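Second substrate binding domain of putative amino acid ABC transporter (Streptococcus pneumoniae, PDB 4OEN) probably binds an amino acid outside the cell and delivers it to the membrane-spanning part of an ABC transporter for uptake. Local coordinates at residues A53-S56 with A57-G61; T125-Q128 with S129-Y133; S143-D146 with S147-T150; L163-S166 with I167-Q171; E213-K216 with I217-K220. All blocks are in the same frame, centred on the assembly; numbering follows the deposited sequence.

Interaction 1: residues A53-S56 with A57-G61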
loop_
_atom_site.group_PDB
_atom_site.type_symbol
_atom_site.label_atom_id
_atom_site.label_comp_id
_atom_site.label_asym_id
_atom_site.label_seq_id
_atom_site.Cartn_x
_atom_site.Cartn_y
_atom_site.Cartn_z
ATOM N N ALA A 53 3.359 -17.411 -1.546
ATOM C CA ALA A 53 4.525 -18.268 -1.333
ATOM C C ALA A 53 5.358 -17.764 -0.151
ATOM O O ALA A 53 5.928 -18.565 0.597
ATOM C CB ALA A 53 5.370 -18.340 -2.587
ATOM N N ALA A 54 5.418 -16.444 0.003
ATOM C CA ALA A 54 6.085 -15.811 1.147
ATOM C C ALA A 54 5.391 -16.176 2.464
ATOM O O ALA A 54 6.041 -16.491 3.465
ATOM C CB ALA A 54 6.129 -14.298 0.968
ATOM N N ILE A 55 4.066 -16.117 2.458
ATOM C CA ILE A 55 3.260 -16.574 3.591
ATOM C C ILE A 55 3.611 -18.014 3.969
ATOM O O ILE A 55 3.891 -18.317 5.135
ATOM C CB ILE A 55 1.745 -16.482 3.281
ATOM C CG1 ILE A 55 1.326 -15.028 3.050
ATOM C CG2 ILE A 55 0.920 -17.122 4.402
ATOM C CD1 ILE A 55 1.349 -14.169 4.279
ATOM N N SER A 56 3.585 -18.908 2.976
ATOM C CA SER A 56 3.939 -20.311 3.183
ATOM C C SER A 56 5.313 -20.503 3.807
ATOM O O SER A 56 5.476 -21.307 4.737
ATOM C CB SER A 56 3.892 -21.083 1.855
ATOM O OG SER A 56 2.563 -21.270 1.410
ATOM N N ALA A 57 6.300 -19.789 3.273
ATOM C CA ALA A 57 7.685 -19.987 3.689
ATOM C C ALA A 57 7.862 -19.571 5.152
ATOM O O ALA A 57 8.508 -20.277 5.921
ATOM C CB ALA A 57 8.637 -19.209 2.774
ATOM N N VAL A 58 7.255 -18.452 5.536
ATOM C CA VAL A 58 7.328 -17.990 6.919
ATOM C C VAL A 58 6.622 -18.987 7.848
ATOM O O VAL A 58 7.156 -19.359 8.896
ATOM C CB VAL A 58 6.722 -16.573 7.083
ATOM C CG1 VAL A 58 6.528 -16.233 8.566
ATOM C CG2 VAL A 58 7.621 -15.526 6.412
ATOM N N GLN A 59 5.443 -19.453 7.450
ATOM C CA GLN A 59 4.683 -20.387 8.285
ATOM C C GLN A 59 5.386 -21.734 8.454
ATOM O O GLN A 59 5.280 -22.371 9.501
ATOM C CB GLN A 59 3.284 -20.593 7.705
ATOM C CG GLN A 59 2.367 -19.398 7.926
ATOM C CD GLN A 59 2.254 -19.016 9.396
ATOM O OE1 GLN A 59 2.025 -19.866 10.259
ATOM N NE2 GLN A 59 2.413 -17.727 9.685
ATOM N N ALA A 60 6.116 -22.142 7.422
ATOM C CA ALA A 60 6.866 -23.387 7.437
ATOM C C ALA A 60 8.215 -23.246 8.147
ATOM O O ALA A 60 8.885 -24.245 8.416
ATOM C CB ALA A 60 7.073 -23.884 6.018
ATOM N N GLY A 61 8.610 -22.011 8.452
ATOM C CA GLY A 61 9.886 -21.773 9.102
ATOM C C GLY A 61 11.073 -21.703 8.156
ATOM O O GLY A 61 12.223 -21.689 8.599
#

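Interaction 2: residues T125-Q128 with S129-Y133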
loop_
_atom_site.group_PDB
_atom_site.type_symbol
_atom_site.label_atom_id
_atom_site.label_comp_id
_atom_site.label_asym_id
_atom_site.label_seq_id
_atom_site.Cartn_x
_atom_site.Cartn_y
_atom_site.Cartn_z
ATOM N N THR A 125 -19.880 2.620 -1.785
ATOM C CA THR A 125 -21.217 2.069 -1.752
ATOM C C THR A 125 -21.920 2.464 -0.470
ATOM O O THR A 125 -23.098 2.803 -0.484
ATOM C CB THR A 125 -21.193 0.540 -1.902
ATOM O OG1 THR A 125 -20.563 0.221 -3.143
ATOM C CG2 THR A 125 -22.603 -0.004 -1.897
ATOM N N GLU A 126 -21.170 2.451 0.628
ATOM C CA GLU A 126 -21.717 2.816 1.925
ATOM C C GLU A 126 -22.045 4.295 2.039
ATOM O O GLU A 126 -22.895 4.673 2.839
ATOM C CB GLU A 126 -20.751 2.424 3.042
ATOM C CG GLU A 126 -20.655 0.911 3.271
ATOM C CD GLU A 126 -21.840 0.325 4.028
ATOM O OE1 GLU A 126 -22.885 1.000 4.143
ATOM O OE2 GLU A 126 -21.724 -0.823 4.517
ATOM N N ASN A 127 -21.366 5.130 1.256
ATOM C CA ASN A 127 -21.585 6.575 1.358
ATOM C C ASN A 127 -22.416 7.171 0.225
ATOM O O ASN A 127 -22.593 8.391 0.129
ATOM C CB ASN A 127 -20.242 7.284 1.442
ATOM C CG ASN A 127 -19.613 7.130 2.803
ATOM O OD1 ASN A 127 -19.973 7.845 3.739
ATOM N ND2 ASN A 127 -18.701 6.170 2.940
ATOM N N GLN A 128 -22.955 6.304 -0.616
ATOM C CA GLN A 128 -23.647 6.762 -1.808
ATOM C C GLN A 128 -24.903 7.576 -1.488
ATOM O O GLN A 128 -25.177 8.574 -2.153
ATOM C CB GLN A 128 -24.002 5.578 -2.711
ATOM C CG GLN A 128 -24.647 5.999 -4.024
ATOM C CD GLN A 128 -24.785 4.853 -5.005
ATOM O OE1 GLN A 128 -24.869 3.682 -4.611
ATOM N NE2 GLN A 128 -24.800 5.179 -6.286
ATOM N N SER A 129 -25.665 7.166 -0.473
ATOM C CA SER A 129 -26.891 7.873 -0.125
ATOM C C SER A 129 -26.569 9.231 0.485
ATOM O O SER A 129 -27.300 10.203 0.283
ATOM C CB SER A 129 -27.741 7.045 0.840
ATOM O OG SER A 129 -28.287 5.914 0.188
ATOM N N LYS A 130 -25.468 9.286 1.227
ATOM C CA LYS A 130 -25.038 10.516 1.886
ATOM C C LYS A 130 -24.699 11.610 0.871
ATOM O O LYS A 130 -25.095 12.773 1.050
ATOM C CB LYS A 130 -23.837 10.232 2.795
ATOM C CG LYS A 130 -23.337 11.447 3.581
ATOM C CD LYS A 130 -22.241 11.044 4.539
ATOM C CE LYS A 130 -21.767 12.221 5.368
ATOM N NZ LYS A 130 -20.616 11.817 6.215
ATOM N N TYR A 131 -23.999 11.242 -0.206
ATOM C CA TYR A 131 -23.476 12.253 -1.125
ATOM C C TYR A 131 -24.165 12.331 -2.483
ATOM O O TYR A 131 -24.069 13.352 -3.161
ATOM C CB TYR A 131 -21.973 12.043 -1.312
ATOM C CG TYR A 131 -21.218 12.248 -0.022
ATOM C CD1 TYR A 131 -21.214 13.494 0.611
ATOM C CD2 TYR A 131 -20.517 11.210 0.568
ATOM C CE1 TYR A 131 -20.530 13.681 1.791
ATOM C CE2 TYR A 131 -19.829 11.392 1.746
ATOM C CZ TYR A 131 -19.835 12.631 2.350
ATOM O OH TYR A 131 -19.139 12.799 3.528
ATOM N N GLY A 132 -24.867 11.273 -2.879
ATOM C CA GLY A 132 -25.729 11.340 -4.050
ATOM C C GLY A 132 -25.045 11.233 -5.405
ATOM O O GLY A 132 -25.560 11.757 -6.402
ATOM N N TYR A 133 -23.890 10.570 -5.445
ATOM C CA TYR A 133 -23.203 10.297 -6.701
ATOM C C TYR A 133 -23.686 8.980 -7.277
ATOM O O TYR A 133 -24.301 8.175 -6.576
ATOM C CB TYR A 133 -21.675 10.261 -6.519
ATOM C CG TYR A 133 -21.219 9.472 -5.309
ATOM C CD1 TYR A 133 -21.248 8.075 -5.302
ATOM C CD2 TYR A 133 -20.784 10.125 -4.167
ATOM C CE1 TYR A 133 -20.852 7.366 -4.192
ATOM C CE2 TYR A 133 -20.379 9.420 -3.046
ATOM C CZ TYR A 133 -20.417 8.040 -3.066
ATOM O OH TYR A 133 -20.023 7.349 -1.944
HETATM O O HOH W 1 -25.463 4.340 0.567
HETATM O O HOH W 2 -24.826 6.828 2.714
#

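Interaction 3: residues S143-D146 with S147-T150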
loop_
_atom_site.group_PDB
_atom_site.type_symbol
_atom_site.label_atom_id
_atom_site.label_comp_id
_atom_site.label_asym_id
_atom_site.label_seq_id
_atom_site.Cartn_x
_atom_site.Cartn_y
_atom_site.Cartn_z
ATOM N N SER A 143 -9.252 0.078 -17.367
ATOM C CA SER A 143 -10.516 0.502 -17.936
ATOM C C SER A 143 -11.031 1.700 -17.158
ATOM O O SER A 143 -11.551 2.653 -17.734
ATOM C CB SER A 143 -11.534 -0.639 -17.910
ATOM O OG SER A 143 -12.720 -0.277 -18.586
ATOM N N MET A 144 -10.876 1.637 -15.844
ATOM C CA MET A 144 -11.337 2.711 -14.979
ATOM C C MET A 144 -10.624 4.026 -15.270
ATOM O O MET A 144 -11.272 5.068 -15.397
ATOM C CB MET A 144 -11.144 2.336 -13.512
ATOM C CG MET A 144 -11.674 3.414 -12.566
ATOM S SD MET A 144 -11.593 2.934 -10.827
ATOM C CE MET A 144 -9.826 3.011 -10.513
ATOM N N TYR A 145 -9.300 3.985 -15.371
ATOM C CA TYR A 145 -8.559 5.226 -15.612
ATOM C C TYR A 145 -8.726 5.714 -17.055
ATOM O O TYR A 145 -8.633 6.915 -17.320
ATOM C CB TYR A 145 -7.083 5.047 -15.227
ATOM C CG TYR A 145 -6.914 5.097 -13.719
ATOM C CD1 TYR A 145 -6.997 6.305 -13.037
ATOM C CD2 TYR A 145 -6.721 3.939 -12.972
ATOM C CE1 TYR A 145 -6.868 6.363 -11.659
ATOM C CE2 TYR A 145 -6.592 3.986 -11.586
ATOM C CZ TYR A 145 -6.674 5.204 -10.934
ATOM O OH TYR A 145 -6.550 5.269 -9.562
ATOM N N ASP A 146 -9.014 4.809 -17.987
ATOM C CA ASP A 146 -9.347 5.220 -19.345
ATOM C C ASP A 146 -10.632 6.033 -19.332
ATOM O O ASP A 146 -10.740 7.069 -19.987
ATOM C CB ASP A 146 -9.500 4.011 -20.267
ATOM C CG ASP A 146 -8.171 3.401 -20.655
ATOM O OD1 ASP A 146 -7.122 3.943 -20.245
ATOM O OD2 ASP A 146 -8.178 2.387 -21.383
ATOM N N SER A 147 -11.614 5.549 -18.573
ATOM C CA SER A 147 -12.880 6.231 -18.454
ATOM C C SER A 147 -12.710 7.603 -17.793
ATOM O O SER A 147 -13.330 8.576 -18.218
ATOM C CB SER A 147 -13.864 5.363 -17.662
ATOM O OG SER A 147 -15.137 5.982 -17.564
ATOM N N LEU A 148 -11.886 7.680 -16.750
ATOM C CA LEU A 148 -11.612 8.970 -16.104
ATOM C C LEU A 148 -11.015 9.945 -17.119
ATOM O O LEU A 148 -11.398 11.114 -17.179
ATOM C CB LEU A 148 -10.670 8.798 -14.906
ATOM C CG LEU A 148 -10.416 10.073 -14.076
ATOM C CD1 LEU A 148 -11.688 10.489 -13.363
ATOM C CD2 LEU A 148 -9.263 9.935 -13.075
ATOM N N ASN A 149 -10.095 9.441 -17.934
ATOM C CA ASN A 149 -9.391 10.272 -18.904
ATOM C C ASN A 149 -10.319 10.877 -19.950
ATOM O O ASN A 149 -10.174 12.047 -20.301
ATOM C CB ASN A 149 -8.299 9.460 -19.594
ATOM C CG ASN A 149 -7.357 10.326 -20.397
ATOM O OD1 ASN A 149 -6.904 11.367 -19.923
ATOM N ND2 ASN A 149 -7.076 9.916 -21.627
ATOM N N THR A 150 -11.272 10.086 -20.441
ATOM C CA THR A 150 -12.182 10.551 -21.480
ATOM C C THR A 150 -13.268 11.461 -20.918
ATOM O O THR A 150 -13.967 12.136 -21.668
ATOM C CB THR A 150 -12.861 9.377 -22.227
ATOM O OG1 THR A 150 -13.750 8.681 -21.341
ATOM C CG2 THR A 150 -11.819 8.412 -22.782
#

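Interaction 4: residues L163-S166 with I167-Q171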
loop_
_atom_site.group_PDB
_atom_site.type_symbol
_atom_site.label_atom_id
_atom_site.label_comp_id
_atom_site.label_asym_id
_atom_site.label_seq_id
_atom_site.Cartn_x
_atom_site.Cartn_y
_atom_site.Cartn_z
ATOM N N LEU A 163 -2.551 5.341 -6.165
ATOM C CA LEU A 163 -2.806 6.627 -6.791
ATOM C C LEU A 163 -1.630 7.581 -6.601
ATOM O O LEU A 163 -1.205 8.223 -7.562
ATOM C CB LEU A 163 -4.079 7.253 -6.240
ATOM C CG LEU A 163 -5.274 7.278 -7.188
ATOM C CD1 LEU A 163 -6.509 7.796 -6.457
ATOM C CD2 LEU A 163 -4.944 8.135 -8.409
ATOM N N LYS A 164 -1.090 7.683 -5.386
ATOM C CA LYS A 164 0.026 8.596 -5.134
ATOM C C LYS A 164 1.282 8.176 -5.900
ATOM O O LYS A 164 2.053 9.014 -6.351
ATOM C CB LYS A 164 0.341 8.675 -3.635
ATOM C CG LYS A 164 -0.694 9.420 -2.797
ATOM C CD LYS A 164 -0.436 10.914 -2.762
ATOM C CE LYS A 164 -1.333 11.604 -1.743
ATOM N NZ LYS A 164 -1.019 11.220 -0.337
ATOM N N TYR A 165 1.499 6.867 -6.032
ATOM C CA TYR A 165 2.660 6.397 -6.785
ATOM C C TYR A 165 2.527 6.814 -8.240
ATOM O O TYR A 165 3.473 7.297 -8.850
ATOM C CB TYR A 165 2.813 4.868 -6.677
ATOM C CG TYR A 165 3.931 4.306 -7.519
ATOM C CD1 TYR A 165 5.232 4.702 -7.316
ATOM C CD2 TYR A 165 3.675 3.360 -8.515
ATOM C CE1 TYR A 165 6.269 4.201 -8.077
ATOM C CE2 TYR A 165 4.705 2.844 -9.289
ATOM C CZ TYR A 165 6.005 3.270 -9.062
ATOM O OH TYR A 165 7.055 2.787 -9.812
ATOM N N SER A 166 1.326 6.643 -8.781
ATOM C CA SER A 166 1.076 7.005 -10.172
ATOM C C SER A 166 1.258 8.503 -10.391
ATOM O O SER A 166 1.846 8.921 -11.392
ATOM C CB SER A 166 -0.329 6.562 -10.601
ATOM O OG SER A 166 -1.340 7.251 -9.890
ATOM N N ILE A 167 0.782 9.307 -9.447
ATOM C CA ILE A 167 0.942 10.752 -9.538
ATOM C C ILE A 167 2.419 11.140 -9.404
ATOM O O ILE A 167 2.920 12.001 -10.138
ATOM C CB ILE A 167 0.083 11.476 -8.469
ATOM C CG1 ILE A 167 -1.405 11.314 -8.792
ATOM C CG2 ILE A 167 0.466 12.957 -8.384
ATOM C CD1 ILE A 167 -2.351 11.815 -7.727
ATOM N N SER A 168 3.122 10.491 -8.474
ATOM C CA SER A 168 4.557 10.704 -8.292
ATOM C C SER A 168 5.336 10.385 -9.573
ATOM O O SER A 168 6.356 11.020 -9.890
ATOM C CB SER A 168 5.073 9.857 -7.117
ATOM O OG SER A 168 6.459 10.056 -6.907
ATOM N N GLN A 169 4.827 9.415 -10.323
ATOM C CA GLN A 169 5.452 8.953 -11.551
ATOM C C GLN A 169 5.079 9.840 -12.732
ATOM O O GLN A 169 5.536 9.617 -13.854
ATOM C CB GLN A 169 5.052 7.508 -11.833
ATOM C CG GLN A 169 5.738 6.484 -10.930
ATOM C CD GLN A 169 7.216 6.360 -11.226
ATOM O OE1 GLN A 169 8.066 6.686 -10.392
ATOM N NE2 GLN A 169 7.534 5.890 -12.425
ATOM N N GLY A 170 4.229 10.832 -12.480
ATOM C CA GLY A 170 3.928 11.834 -13.488
ATOM C C GLY A 170 2.518 11.868 -14.040
ATOM O O GLY A 170 2.220 12.710 -14.890
ATOM N N GLN A 171 1.637 10.981 -13.578
ATOM C CA GLN A 171 0.261 11.011 -14.056
ATOM C C GLN A 171 -0.420 12.270 -13.560
ATOM O O GLN A 171 -0.301 12.630 -12.387
ATOM C CB GLN A 171 -0.516 9.775 -13.612
ATOM C CG GLN A 171 -0.093 8.523 -14.346
ATOM C CD GLN A 171 -0.336 8.613 -15.830
ATOM O OE1 GLN A 171 -1.454 8.883 -16.270
ATOM N NE2 GLN A 171 0.713 8.403 -16.615
#

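Interaction 5: residues E213-K216 with I217-K220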
loop_
_atom_site.group_PDB
_atom_site.type_symbol
_atom_site.label_atom_id
_atom_site.label_comp_id
_atom_site.label_asym_id
_atom_site.label_seq_id
_atom_site.Cartn_x
_atom_site.Cartn_y
_atom_site.Cartn_z
ATOM N N GLU A 213 15.072 9.645 7.757
ATOM C CA GLU A 213 15.342 8.698 6.683
ATOM C C GLU A 213 14.098 7.966 6.205
ATOM O O GLU A 213 13.977 7.684 5.015
ATOM C CB GLU A 213 16.401 7.689 7.125
ATOM C CG GLU A 213 17.761 8.337 7.383
ATOM C CD GLU A 213 18.249 9.193 6.215
ATOM O OE1 GLU A 213 18.097 8.774 5.044
ATOM O OE2 GLU A 213 18.789 10.292 6.473
ATOM N N PHE A 214 13.168 7.683 7.117
ATOM C CA PHE A 214 11.930 6.999 6.740
ATOM C C PHE A 214 11.121 7.839 5.761
ATOM O O PHE A 214 10.660 7.343 4.720
ATOM C CB PHE A 214 11.082 6.687 7.976
ATOM C CG PHE A 214 9.824 5.919 7.663
ATOM C CD1 PHE A 214 9.902 4.657 7.113
ATOM C CD2 PHE A 214 8.576 6.452 7.927
ATOM C CE1 PHE A 214 8.759 3.937 6.820
ATOM C CE2 PHE A 214 7.428 5.731 7.638
ATOM C CZ PHE A 214 7.529 4.471 7.081
ATOM N N GLN A 215 10.971 9.119 6.088
ATOM C CA GLN A 215 10.189 10.018 5.253
ATOM C C GLN A 215 10.799 10.149 3.861
ATOM O O GLN A 215 10.079 10.280 2.879
ATOM C CB GLN A 215 10.063 11.392 5.916
ATOM C CG GLN A 215 9.047 12.308 5.236
ATOM C CD GLN A 215 7.635 11.742 5.253
ATOM O OE1 GLN A 215 7.219 11.097 6.219
ATOM N NE2 GLN A 215 6.892 11.979 4.179
ATOM N N LYS A 216 12.124 10.106 3.765
ATOM C CA LYS A 216 12.775 10.180 2.465
ATOM C C LYS A 216 12.418 8.969 1.580
ATOM O O LYS A 216 12.243 9.105 0.368
ATOM C CB LYS A 216 14.293 10.281 2.626
ATOM C CG LYS A 216 14.766 11.644 3.116
ATOM C CD LYS A 216 16.280 11.689 3.153
ATOM C CE LYS A 216 16.785 12.973 3.784
ATOM N NZ LYS A 216 18.261 12.924 3.930
ATOM N N ILE A 217 12.323 7.791 2.185
ATOM C CA ILE A 217 11.933 6.592 1.436
ATOM C C ILE A 217 10.504 6.749 0.946
ATOM O O ILE A 217 10.212 6.500 -0.224
ATOM C CB ILE A 217 12.050 5.325 2.298
ATOM C CG1 ILE A 217 13.509 5.082 2.674
ATOM C CG2 ILE A 217 11.447 4.122 1.565
ATOM C CD1 ILE A 217 13.703 3.912 3.640
ATOM N N LEU A 218 9.610 7.148 1.839
ATOM C CA LEU A 218 8.219 7.364 1.443
ATOM C C LEU A 218 8.116 8.386 0.320
ATOM O O LEU A 218 7.410 8.163 -0.672
ATOM C CB LEU A 218 7.376 7.822 2.631
ATOM C CG LEU A 218 7.138 6.761 3.698
ATOM C CD1 LEU A 218 6.216 7.297 4.774
ATOM C CD2 LEU A 218 6.559 5.506 3.060
ATOM N N ASP A 219 8.826 9.502 0.468
ATOM C CA ASP A 219 8.732 10.588 -0.503
ATOM C C ASP A 219 9.174 10.168 -1.904
ATOM O O ASP A 219 8.667 10.673 -2.911
ATOM C CB ASP A 219 9.561 11.787 -0.043
ATOM C CG ASP A 219 8.962 12.489 1.154
ATOM O OD1 ASP A 219 7.769 12.254 1.455
ATOM O OD2 ASP A 219 9.683 13.299 1.781
ATOM N N LYS A 220 10.127 9.245 -1.970
ATOM C CA LYS A 220 10.661 8.807 -3.247
ATOM C C LYS A 220 9.559 8.175 -4.093
ATOM O O LYS A 220 9.477 8.398 -5.306
ATOM C CB LYS A 220 11.806 7.810 -3.037
ATOM C CG LYS A 220 12.300 7.156 -4.316
ATOM C CD LYS A 220 13.453 6.205 -4.034
ATOM C CE LYS A 220 13.951 5.561 -5.316
ATOM N NZ LYS A 220 15.057 4.601 -5.051
#

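Interaction 1: residues A53-S56 with A57-G61
Gln59 lies one turn beyond Ile55 on the helix, and its side chain sets out along the carbonyl of that residue. Gln59 CB stands 3.5 Å from Ile55 O. Gln59 CG, anti to its own carbonyl carbon (chi1 -74°), stays beside that oxygen, 3.4 Å from Ile55 O. There the chain bends (chi2 -56°) and carries the amide off the helix, where NE2 gives a hydrogen bond to the backbone oxygen of Thr79. A glutamine suits the place because its methylene groups can pass the backbone and an apolar neighbour before the polar end finds a partner. Beneath it Gln59 N bonds to Ile55 O at 3.0 Å, and Ala57, Val58 and Ala60 repeat this i to i+4 pattern. Val58 rests CG2 on Ala54 O at 3.5 Å. Gly61 then turns to positive phi (84°) in a Schellman motif, a conformation in which a side chain would run into the preceding carbonyl oxygen. Ile55, Val58 and Gln59 pack on Phe80 of strand 80-82, and Ala54, Ile55 and Val58 on Ile66 of strand 65-66, so that helix 51-60 is laid against the sheet by one side.

Interaction 2: residues T125-Q128 with S129-Y133
Gln128 and Tyr133 hold the tight side of this turn. The glutamine chain runs out extended, CG anti to the backbone N (chi1 -176°), which carries NE2 to the backbone oxygen of Tyr133. The bond from Gln128 NE2 to Tyr133 O measures 3.1 Å and is fairly straight at 163°, with the acceptor close to the plane of the amide. On the way the chain passes the tyrosine ring: Gln128 CB lies 3.9 Å from Tyr133 CE1. The hydroxyl end of Tyr133 tucks against the joint between the two helices, with Tyr133 OH 3.4 Å from Asn127 CB, and its hydrogen bond goes to the backbone oxygen of Leu124. A tyrosine suits this place, since its ring fills the inside of the turn and its hydroxyl meets a carbonyl near the end of helix 119-126. Asn127 lies alongside Tyr131, its ND2 bonded to Phe123 O.

The other side is looser and wet. Where the helix breaks, two waters stand in for direct backbone bonds: one accepts from the exposed Ser129 N and donates to Thr125 O, the other links Lys130 N to Glu126 O at 2.9 Å from each. Lys130, also exposed, sets CG over the centre of one face of the Tyr131 ring, 3.8 Å above the plane, and NZ reaches Tyr131 OH in a weak bond.

Gly132 ends the short helix with positive phi, a conformation glycine adopts easily, and Gly132 N bonds to Gln128 O at 2.8 Å. Helix 119-126 and the short helix 128-131 thus meet at a kink at Asn127, leading into strand 134-138, part of an alpha/beta lobe of the type II periplasmic binding protein fold.

Interaction 3: residues S143-D146 with S147-T150
Tyr145 CG stands beside its own backbone N (chi1 -77°), so that the ring projects outward from the helix, whereas Leu148 CG is anti to its backbone N (chi1 -175°) and the leucine reaches toward the ring from one turn further on. The two ends come near each other: Leu148 CD2 lies 4.3 Å from Tyr145 CD1, approaching the ring obliquely in a light apolar contact. The far end of the tyrosine is polar and is engaged elsewhere, its hydroxyl being hydrogen-bonded to Asp158 OD2. Tyrosine thus serves two needs, an apolar ring beside leucine and a hydroxyl for an acid on strand 155-159.

Helix 141-150 packs in this way on the parallel strands of one lobe of the type II binding-protein fold. Met144 and Leu148 both lean on Val156 of strand 155-159, Met144 and Ser147 touch Phe138 of strand 134-138, and Leu148 also reaches Leu173. Ser147 is small enough for a buried position; Ser147 CB sits 3.5 Å from Met144 O.

The solvent side carries Asp146 and Asn149, residues at ease in water. Thr150, in the last turn, bends its side chain back onto the helix: Thr150 OG1 donates to Ser147 O at 3.2 Å, arriving well to the side of the carbonyl (C=O...OG1 angle 116°), and Thr150 CG2 rests 3.3 Å from Asp146 O. In the backbone Leu148 N bonds to Met144 O and Asn149 N to Tyr145 O, both at 3.0 Å, and Thr150 N to Asp146 O at 3.1 Å.

Interaction 4: residues L163-S166 with I167-Q171
The Tyr165 ring has Gln169 CG over one face, 3.6 Å above its plane and displaced toward the rim. This is a CH-pi contact, 3.9 Å from Gln169 CG to the centroid of the Tyr165 ring. Because Gln169 bends at chi2 (-69°), its amide follows the ring, the two planes being 22° apart, and Gln169 OE1 lies 3.8 Å from Tyr165 CE1. The aromatic face suits the methylene of a surface glutamine, and elsewhere the same ring meets Phe18.

Leu163 O accepts from Ile167 N at 2.9 Å. The Ser166 hydroxyl also turns back to this oxygen, but in one of two conformers and at a distance too short to trust, so that bond is doubtful. Ile167 lays CG1 on the same oxygen and packs on Leu173, while Ser168 sends OG to the terminal carboxylate of Ala223.

At the helix end Ser166 O takes a hydrogen bond from Gln171 N, 3.0 Å long, and Gly170 N bonds to Ile167 O. Gly170 has positive phi (114°), where a side chain would strike the preceding carbonyl oxygen; this is the Schellman motif that closes helix 160-168.

Interaction 5: residues E213-K216 with I217-K220
Glu213 opens the helix: its carbonyl oxygen accepts from Ile217 N, and Ile217 CG1 lies 3.5 Å from that same Glu213 O. Its carboxylate faces the ammonium of Lys216 in a long salt bridge, Glu213 OE2 to Lys216 NZ 3.7 Å, which would loosely pair the two charges on the outer surface.

Phe214 follows and carries the apolar contact. With CG anti to the backbone N (chi1 -177°) the ring swings toward the next turn, where Leu218 lies over one of its faces. Leu218 CG is 4.3 Å from the Phe214 ring centroid and displaced toward the rim, a CH-pi contact, while Leu218 CD1 closes to 3.5 Å from Phe214 CE2. A leucine suits this place, its CG set over the face and CD1 against the rim at CE2. Below them Leu218 N bonds almost straight to Phe214 O, 3.1 Å away.

Gln215 points to the polar side. Its chain bends at chi2 so that Gln215 NE2 can give a hydrogen bond to Asp219 OD1 at 2.9 Å. That oxygen is met on its syn side but from 34° outside the carboxylate plane, and the amide and carboxylate planes are 61° apart. The pair, glutamine as donor and aspartate as acceptor, thus links successive turns beside the main-chain bond from Asp219 N to Gln215 O.

Lys216 O accepts from Lys220 N (3.2 Å), and Lys220 NZ forms a salt bridge with Glu31. Phe214 packs on Leu205 and Leu208 of helix 195-210 and on Leu32 of helix 28-40, with Leu218 on Ile28: an amphipathic C-terminal helix, its apolar side turned to two other helices.

In the fold
From the N terminus, interaction 1 comes first, on helix 51-60 against strands 65-66 and 80-82. Interactions 2, 3 and 4 follow in order, and interaction 5 lies on the C-terminal helix. Each is local, four within one helix or at its end and interaction 2 at the joint of two short helices, so none closes a long loop and none nests or crosses another. Interactions 1 and 2 stand on opposite sides of the chain's centre, their centres 41 Å apart. Interaction 3 touches interaction 4 where Tyr145 OH lies 3.4 Å from Leu163 CG. Interaction 4 in turn meets interaction 5, through Ser168 OG and Lys220 O, 3.8 Å apart, bringing helix 160-168 beside helix 213-222.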